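Local coordinates for protein transcriptional regulator (Saccharomonospora viridis, PDB 4KWA) that probably represses transcription by binding DNA as a TetR-family regulator, and in this piece of a longer protein holds a choline ion, at residues R15-A18 / N24-I27; A75-R80 / I134-K139; D160-Q165 / Q180-F185. All blocks are in the same frame, centred on the assembly; numbering follows the deposited sequence.

Interaction 1: R15-A18 / N24-I27; sequences RLIA and NVRI. With EDO (1,2-ethanediol), chain D.
With chi1 at 170°, Val25 points CG1 away from its own N and sets CG2 opposite the carbonyl carbon, so that CG2 faces the helix of Leu16 and Ile17. Leu16 has its own CG anti to the carbonyl carbon (chi1 -65°), and it is the base of the side chain, not its tip, that receives the valine.

The meeting is therefore between one methyl and a helical backbone. Val25 CG2 sits 3.5 Å from Leu16 O and 3.8 Å from Ile17 N, lying against the peptide that joins the two residues. Around this point Leu16 CB approaches Val25 CG2 at 3.9 Å, and Ile17 CG1 adds a looser apolar contact with the same methyl at 4.3 Å. No hydrogen bond crosses between 15-18 and 24-27. Beyond them, Leu16 and Val25 both pack on Ile30 of helix 27-34, while Lys48 NZ bonds to Val25 O and Arg26 stands at the N-cap of that helix.

A 1,2-ethanediol, probably from the crystallisation liquor, lies beside Arg15 and the end of Leu16. Arg15 NE donates to its O1 over 3.0 Å, nearly straight at 159°, and the diol lies at the edge of the guanidinium. The arginine chain bends at chi3 to offer this N-H. Leu16 CD2 touches the diol carbon C2 at 3.5 Å, so the small molecule bridges a polar and an apolar side chain.

Here helix 2-20 receives the loop just ahead of helix 27-34, the first helix of the predicted helix-turn-helix motif. With one methyl set against a buried helical backbone and no hydrogen bond between the segments, the contact probably owes its hold to shape and exclusion of water.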
loop_
_atom_site.group_PDB
_atom_site.type_symbol
_atom_site.label_atom_id
_atom_site.label_comp_id
_atom_site.label_asym_id
_atom_site.label_seq_id
_atom_site.Cartn_x
_atom_site.Cartn_y
_atom_site.Cartn_z
ATOM N N ARG A 15 8.793 2.073 -17.218
ATOM C CA ARG A 15 9.088 3.449 -16.870
ATOM C C ARG A 15 7.885 4.403 -17.050
ATOM O O ARG A 15 7.562 5.185 -16.134
ATOM C CB ARG A 15 10.339 3.894 -17.634
ATOM C CG ARG A 15 10.815 5.305 -17.279
ATOM C CD ARG A 15 12.037 5.732 -18.011
ATOM N NE ARG A 15 12.039 5.536 -19.452
ATOM C CZ ARG A 15 12.630 4.488 -19.994
ATOM N NH1 ARG A 15 13.173 3.588 -19.185
ATOM N NH2 ARG A 15 12.614 4.292 -21.267
ATOM N N LEU A 16 7.165 4.224 -18.160
ATOM C CA LEU A 16 5.977 5.005 -18.416
ATOM C C LEU A 16 4.851 4.697 -17.411
ATOM O O LEU A 16 4.197 5.613 -16.889
ATOM C CB LEU A 16 5.544 4.821 -19.863
ATOM C CG LEU A 16 6.444 5.308 -21.004
ATOM C CD1 LEU A 16 5.814 5.047 -22.387
ATOM C CD2 LEU A 16 6.672 6.804 -20.752
ATOM N N ILE A 17 4.697 3.437 -17.110
ATOM C CA ILE A 17 3.674 2.981 -16.163
ATOM C C ILE A 17 4.021 3.563 -14.755
ATOM O O ILE A 17 3.172 4.046 -14.050
ATOM C CB ILE A 17 3.626 1.440 -16.150
ATOM C CG1 ILE A 17 2.963 0.923 -17.432
ATOM C CG2 ILE A 17 2.834 0.934 -14.919
ATOM C CD1 ILE A 17 3.147 -0.542 -17.730
ATOM N N ALA A 18 5.290 3.517 -14.386
ATOM C CA ALA A 18 5.747 4.081 -13.106
ATOM C C ALA A 18 5.508 5.547 -12.970
ATOM O O ALA A 18 4.977 6.062 -11.968
ATOM C CB ALA A 18 7.221 3.790 -12.954
ATOM N N ASN A 24 -3.022 5.594 -17.810
ATOM C CA ASN A 24 -2.711 6.791 -18.551
ATOM C C ASN A 24 -1.690 6.535 -19.602
ATOM O O ASN A 24 -1.346 7.434 -20.312
ATOM C CB ASN A 24 -2.228 7.897 -17.626
ATOM C CG ASN A 24 -3.249 8.215 -16.570
ATOM O OD1 ASN A 24 -4.396 8.353 -16.887
ATOM N ND2 ASN A 24 -2.844 8.261 -15.316
ATOM N N VAL A 25 -1.119 5.351 -19.638
ATOM C CA VAL A 25 -0.193 5.049 -20.702
ATOM C C VAL A 25 -0.883 4.400 -21.898
ATOM O O VAL A 25 -1.465 3.323 -21.784
ATOM C CB VAL A 25 0.840 4.065 -20.222
ATOM C CG1 VAL A 25 1.662 3.565 -21.395
ATOM C CG2 VAL A 25 1.744 4.699 -19.210
ATOM N N ARG A 26 -0.783 5.014 -23.074
ATOM C CA ARG A 26 -1.354 4.476 -24.239
ATOM C C ARG A 26 -0.288 3.765 -25.043
ATOM O O ARG A 26 0.897 4.079 -24.952
ATOM C CB ARG A 26 -2.071 5.610 -25.057
ATOM C CG ARG A 26 -3.323 6.051 -24.309
ATOM C CD ARG A 26 -3.941 7.349 -24.736
ATOM N NE ARG A 26 -5.101 7.610 -23.883
ATOM C CZ ARG A 26 -5.055 8.222 -22.688
ATOM N NH1 ARG A 26 -6.186 8.396 -22.017
ATOM N NH2 ARG A 26 -3.905 8.665 -22.137
ATOM N N ILE A 27 -0.704 2.890 -25.923
ATOM C CA ILE A 27 0.259 2.158 -26.754
ATOM C C ILE A 27 1.119 3.102 -27.627
ATOM O O ILE A 27 2.324 2.884 -27.800
ATOM C CB ILE A 27 -0.422 1.123 -27.655
ATOM C CG1 ILE A 27 -1.195 0.083 -26.782
ATOM C CG2 ILE A 27 0.587 0.409 -28.580
ATOM C CD1 ILE A 27 -0.413 -0.516 -25.629
HETATM C C1 EDO D . 10.204 8.666 -19.338
HETATM O O1 EDO D . 10.509 7.816 -20.574
HETATM C C2 EDO D . 8.907 8.342 -18.583
HETATM O O2 EDO D . 7.820 9.328 -18.399
#

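Interaction 2: A75-R80 / I134-K139; sequences ADARER and IRTGQK
Ala77 and Gly137 carry the van der Waals contact, with their CA atoms only 4.9 Å apart. The methyl of Ala77 points at the helix 113-139 backbone, where CB lies 3.4 Å from Gly137 N and 3.5 Å from Gly137 CA, the latter closer than carbon atoms usually come. Thr136 closes one flank, its CB 4.3 Å from Ala77 CB. A methyl thus rests directly on a bare helical surface, glycine presenting no side chain to keep the backbones apart.

The fold here is the all-helical C-terminal region of a TetR-type regulator: the first turn of helix 77-86 docks on the last turns of helix 113-139, an approach at which two helices come within a methyl's thickness of each other.

Hydrogen bonds hold the two helix ends around the methyl contact. Asp76 is the N-cap of helix 77-86; its OD2 accepts from Arg78 N over 2.9 Å, met on the anti side and 33° out of the carboxylate plane, and more weakly from Glu79 N at 3.4 Å. The amide of Gln140, just past helix 113-139, bonds to Ala77 N through OE1 and to Ala75 O through NE2, pinning the start of the helix to the same neighbour. The hydroxyl of Thr136 turns back to Met132 O, and Gly137 has a backbone bond with Phe143.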
loop_
_atom_site.group_PDB
_atom_site.type_symbol
_atom_site.label_atom_id
_atom_site.label_comp_id
_atom_site.label_asym_id
_atom_site.label_seq_id
_atom_site.Cartn_x
_atom_site.Cartn_y
_atom_site.Cartn_z
ATOM N N ALA A 75 28.112 -12.427 5.030
ATOM C CA ALA A 75 27.780 -13.627 5.873
ATOM C C ALA A 75 27.101 -13.295 7.194
ATOM O O ALA A 75 26.374 -14.146 7.747
ATOM C CB ALA A 75 29.033 -14.487 6.136
ATOM N N ASP A 76 27.332 -12.094 7.728
ATOM C CA ASP A 76 26.750 -11.708 9.025
ATOM C C ASP A 76 25.243 -11.428 8.814
ATOM O O ASP A 76 24.866 -10.618 7.967
ATOM C CB ASP A 76 27.452 -10.497 9.624
ATOM C CG ASP A 76 26.944 -10.191 11.027
ATOM O OD1 ASP A 76 27.571 -10.669 11.983
ATOM O OD2 ASP A 76 25.870 -9.604 11.174
ATOM N N ALA A 77 24.345 -12.076 9.547
ATOM C CA ALA A 77 22.948 -11.866 9.266
ATOM C C ALA A 77 22.446 -10.436 9.609
ATOM O O ALA A 77 21.549 -9.964 8.980
ATOM C CB ALA A 77 22.087 -12.954 9.954
ATOM N N ARG A 78 23.045 -9.738 10.572
ATOM C CA ARG A 78 22.568 -8.368 10.819
ATOM C C ARG A 78 22.868 -7.526 9.591
ATOM O O ARG A 78 21.983 -6.756 9.128
ATOM C CB ARG A 78 23.184 -7.686 12.058
ATOM C CG ARG A 78 22.768 -6.208 12.181
ATOM C CD ARG A 78 23.383 -5.368 13.314
ATOM N NE ARG A 78 23.270 -3.964 12.908
ATOM C CZ ARG A 78 24.023 -3.428 11.944
ATOM N NH1 ARG A 78 24.922 -4.184 11.316
ATOM N NH2 ARG A 78 23.852 -2.166 11.562
ATOM N N GLU A 79 24.091 -7.638 9.087
ATOM C CA GLU A 79 24.471 -6.873 7.866
ATOM C C GLU A 79 23.546 -7.317 6.715
ATOM O O GLU A 79 23.088 -6.484 5.949
ATOM C CB GLU A 79 25.940 -7.050 7.448
ATOM C CG GLU A 79 26.310 -6.086 6.326
ATOM C CD GLU A 79 26.228 -4.588 6.707
ATOM O OE1 GLU A 79 26.187 -4.242 7.917
ATOM O OE2 GLU A 79 26.199 -3.743 5.774
ATOM N N ARG A 80 23.292 -8.624 6.571
ATOM C CA ARG A 80 22.408 -9.061 5.509
ATOM C C ARG A 80 21.011 -8.413 5.587
ATOM O O ARG A 80 20.490 -7.885 4.596
ATOM C CB ARG A 80 22.254 -10.599 5.477
ATOM C CG ARG A 80 23.411 -11.370 5.012
ATOM C CD ARG A 80 23.110 -12.863 4.989
ATOM N NE ARG A 80 22.249 -13.278 3.922
ATOM C CZ ARG A 80 22.657 -13.559 2.681
ATOM N NH1 ARG A 80 23.907 -13.289 2.294
ATOM N NH2 ARG A 80 21.793 -14.007 1.763
ATOM N N ILE A 134 16.286 -14.018 9.386
ATOM C CA ILE A 134 16.009 -14.021 10.805
ATOM C C ILE A 134 16.506 -15.287 11.461
ATOM O O ILE A 134 17.228 -15.166 12.468
ATOM C CB ILE A 134 14.515 -13.713 11.077
ATOM C CG1 ILE A 134 14.266 -12.261 10.651
ATOM C CG2 ILE A 134 14.180 -13.906 12.531
ATOM C CD1 ILE A 134 12.794 -11.947 10.431
ATOM N N ARG A 135 16.162 -16.474 10.925
ATOM C CA ARG A 135 16.618 -17.727 11.527
ATOM C C ARG A 135 18.149 -17.868 11.462
ATOM O O ARG A 135 18.790 -18.435 12.331
ATOM C CB ARG A 135 15.916 -18.927 10.828
ATOM C CG ARG A 135 14.415 -18.863 10.990
ATOM C CD ARG A 135 13.731 -20.046 10.292
ATOM N NE ARG A 135 12.272 -19.997 10.199
ATOM C CZ ARG A 135 11.631 -19.762 9.048
ATOM N NH1 ARG A 135 12.333 -19.639 7.862
ATOM N NH2 ARG A 135 10.335 -19.770 9.038
ATOM N N THR A 136 18.802 -17.321 10.447
ATOM C CA THR A 136 20.271 -17.395 10.505
ATOM C C THR A 136 20.844 -16.527 11.668
ATOM O O THR A 136 21.763 -16.988 12.379
ATOM C CB THR A 136 20.906 -16.966 9.153
ATOM O OG1 THR A 136 20.377 -17.738 8.095
ATOM C CG2 THR A 136 22.394 -17.131 9.112
ATOM N N GLY A 137 20.389 -15.293 11.785
ATOM C CA GLY A 137 20.862 -14.378 12.860
ATOM C C GLY A 137 20.540 -14.975 14.228
ATOM O O GLY A 137 21.260 -14.750 15.230
ATOM N N GLN A 138 19.432 -15.738 14.304
ATOM C CA GLN A 138 19.074 -16.406 15.528
ATOM C C GLN A 138 20.100 -17.461 15.812
ATOM O O GLN A 138 20.596 -17.514 16.950
ATOM C CB GLN A 138 17.668 -17.002 15.451
ATOM C CG GLN A 138 16.613 -15.928 15.591
ATOM C CD GLN A 138 15.170 -16.417 15.348
ATOM O OE1 GLN A 138 14.920 -17.417 14.666
ATOM N NE2 GLN A 138 14.257 -15.658 15.811
ATOM N N LYS A 139 20.438 -18.272 14.816
ATOM C CA LYS A 139 21.479 -19.344 15.018
ATOM C C LYS A 139 22.874 -18.751 15.366
ATOM O O LYS A 139 23.653 -19.309 16.179
ATOM C CB LYS A 139 21.572 -20.247 13.809
ATOM C CG LYS A 139 22.426 -21.509 14.040
ATOM C CD LYS A 139 22.393 -22.550 12.910
ATOM C CE LYS A 139 22.959 -22.125 11.547
ATOM N NZ LYS A 139 22.094 -21.273 10.659
#

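Interaction 3: D160-Q165 / Q180-F185; sequences DGLGIQ and QHLNDF
The helices carrying Leu162 and His181 stand well apart at this contact, the nearest CA atoms of the two segments, those of Leu162 and His181, being 8.8 Å from each other, so side chains alone span the gap. Leu162 reaches across it. Its CG lies anti to the carbonyl carbon (chi1 -69°), and the forked end enters the angle between His181 and Leu182.

CD1 meets both Leu182 and His181, whereas CD2 lies over the histidine ring. CD1 of Leu162 touches Leu182 at CG (3.7 Å) and at CD2 (3.8 Å), the two leucines lying alongside each other and pointing opposite ways. The same Leu162 CD1 approaches the imidazole carbon His181 CD2 at 3.9 Å. The other branch, Leu162 CD2, rests over one face of the His181 ring, 4.3 Å above its plane and displaced toward the rim.

The ring is fixed by more than this apolar cover. His181 ND1 bonds to Glu150 OE2 and His181 NE2 to Arg154 NE, both residues of the second subunit. Because an arginine NE can only donate, NE2 probably accepts and ND1 probably carries a proton toward the carboxylate. Both nitrogens of a buried imidazole are thereby satisfied across the dimer interface, while Leu162 packs on the ring from within its own subunit.

Helices 148-168 and 175-190 both contribute to the dimer interface, as in other TetR-family regulators. Within the subunit, Leu182 also touches Val85 of helix 77-86, and Asp160 contacts the bound choline and packs on Trp99 and Trp106 of helix 94-109.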
loop_
_atom_site.group_PDB
_atom_site.type_symbol
_atom_site.label_atom_id
_atom_site.label_comp_id
_atom_site.label_asym_id
_atom_site.label_seq_id
_atom_site.Cartn_x
_atom_site.Cartn_y
_atom_site.Cartn_z
ATOM N N ASP A 160 6.152 -1.902 3.682
ATOM C CA ASP A 160 5.112 -1.407 2.712
ATOM C C ASP A 160 4.366 -0.127 3.204
ATOM O O ASP A 160 4.183 0.832 2.483
ATOM C CB ASP A 160 4.125 -2.525 2.434
ATOM C CG ASP A 160 4.685 -3.590 1.563
ATOM O OD1 ASP A 160 5.678 -3.356 0.895
ATOM O OD2 ASP A 160 4.104 -4.619 1.512
ATOM N N GLY A 161 3.999 -0.101 4.470
ATOM C CA GLY A 161 3.383 1.035 5.061
ATOM C C GLY A 161 4.209 2.320 5.064
ATOM O O GLY A 161 3.708 3.428 4.833
ATOM N N LEU A 162 5.459 2.178 5.398
ATOM C CA LEU A 162 6.394 3.286 5.399
ATOM C C LEU A 162 6.583 3.731 4.009
ATOM O O LEU A 162 6.593 4.974 3.774
ATOM C CB LEU A 162 7.731 2.872 6.077
ATOM C CG LEU A 162 7.613 2.627 7.607
ATOM C CD1 LEU A 162 8.936 1.984 7.989
ATOM C CD2 LEU A 162 7.426 3.975 8.313
ATOM N N GLY A 163 6.610 2.825 3.031
ATOM C CA GLY A 163 6.828 3.293 1.659
ATOM C C GLY A 163 5.756 4.143 1.095
ATOM O O GLY A 163 5.981 5.108 0.390
ATOM N N ILE A 164 4.532 3.788 1.497
ATOM C CA ILE A 164 3.376 4.548 1.175
ATOM C C ILE A 164 3.500 5.945 1.735
ATOM O O ILE A 164 3.218 6.905 1.009
ATOM C CB ILE A 164 2.072 3.834 1.658
ATOM C CG1 ILE A 164 1.904 2.493 1.021
ATOM C CG2 ILE A 164 0.827 4.722 1.365
ATOM C CD1 ILE A 164 0.927 1.575 1.758
ATOM N N GLN A 165 3.859 6.071 3.011
ATOM C CA GLN A 165 4.006 7.342 3.651
ATOM C C GLN A 165 5.067 8.175 2.828
ATOM O O GLN A 165 4.843 9.381 2.551
ATOM C CB GLN A 165 4.346 7.143 5.133
ATOM C CG GLN A 165 3.267 6.417 5.911
ATOM C CD GLN A 165 3.663 6.163 7.355
ATOM O OE1 GLN A 165 4.646 6.732 7.833
ATOM N NE2 GLN A 165 2.855 5.357 8.085
ATOM N N GLN A 180 15.861 5.252 8.883
ATOM C CA GLN A 180 16.048 5.382 10.348
ATOM C C GLN A 180 15.000 4.574 11.165
ATOM O O GLN A 180 15.345 3.826 12.065
ATOM C CB GLN A 180 15.977 6.879 10.765
ATOM C CG GLN A 180 16.562 7.091 12.179
ATOM C CD GLN A 180 16.876 8.552 12.495
ATOM O OE1 GLN A 180 17.802 8.855 13.254
ATOM N NE2 GLN A 180 16.134 9.461 11.879
ATOM N N HIS A 181 13.739 4.726 10.787
ATOM C CA HIS A 181 12.682 3.967 11.450
ATOM C C HIS A 181 12.910 2.450 11.374
ATOM O O HIS A 181 12.731 1.695 12.334
ATOM C CB HIS A 181 11.317 4.376 10.839
ATOM C CG HIS A 181 10.155 3.808 11.604
ATOM N ND1 HIS A 181 9.415 4.567 12.500
ATOM C CD2 HIS A 181 9.747 2.532 11.780
ATOM C CE1 HIS A 181 8.553 3.785 13.125
ATOM N NE2 HIS A 181 8.703 2.556 12.686
ATOM N N LEU A 182 13.234 1.945 10.180
ATOM C CA LEU A 182 13.444 0.529 9.960
ATOM C C LEU A 182 14.717 -0.001 10.681
ATOM O O LEU A 182 14.671 -1.054 11.291
ATOM C CB LEU A 182 13.520 0.232 8.450
ATOM C CG LEU A 182 12.188 0.240 7.689
ATOM C CD1 LEU A 182 12.381 0.226 6.171
ATOM C CD2 LEU A 182 11.327 -0.917 8.174
ATOM N N ASN A 183 15.791 0.782 10.652
ATOM C CA ASN A 183 17.001 0.435 11.378
ATOM C C ASN A 183 16.701 0.426 12.916
ATOM O O ASN A 183 17.181 -0.469 13.629
ATOM C CB ASN A 183 18.188 1.293 10.859
ATOM C CG ASN A 183 18.794 0.723 9.574
ATOM O OD1 ASN A 183 18.550 1.217 8.451
ATOM N ND2 ASN A 183 19.515 -0.369 9.714
ATOM N N ASP A 184 15.878 1.353 13.425
ATOM C CA ASP A 184 15.453 1.336 14.842
ATOM C C ASP A 184 14.674 0.077 15.178
ATOM O O ASP A 184 14.821 -0.491 16.216
ATOM C CB ASP A 184 14.683 2.595 15.203
ATOM C CG ASP A 184 15.603 3.838 15.302
ATOM O OD1 ASP A 184 16.845 3.633 15.311
ATOM O OD2 ASP A 184 15.100 5.006 15.403
ATOM N N PHE A 185 13.796 -0.336 14.292
ATOM C CA PHE A 185 12.990 -1.527 14.522
ATOM C C PHE A 185 13.975 -2.717 14.578
ATOM O O PHE A 185 13.791 -3.596 15.383
ATOM C CB PHE A 185 12.022 -1.718 13.325
ATOM C CG PHE A 185 11.142 -2.975 13.425
ATOM C CD1 PHE A 185 10.069 -3.030 14.277
ATOM C CD2 PHE A 185 11.431 -4.070 12.691
ATOM C CE1 PHE A 185 9.325 -4.186 14.430
ATOM C CE2 PHE A 185 10.679 -5.264 12.847
ATOM C CZ PHE A 185 9.625 -5.268 13.668
#

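Overall arrangement
From the N terminus, the three contacts follow one another in series, none nested in or crossing another. Interaction 1 closes the short connection from helix 2-20 to helix 27-34, within the DNA-binding region. Interaction 2 spans a much longer excursion, joining the start of helix 77-86 to the end of helix 113-139 on the opposite side of the chain's centre; its centre is about 40 Å from that of interaction 1. Interaction 3 then closes the hairpin of helices 148-168 and 175-190 at the dimer interface. Interactions 2 and 3 share the C-terminal region, their nearest atoms about 5 Å apart without touching.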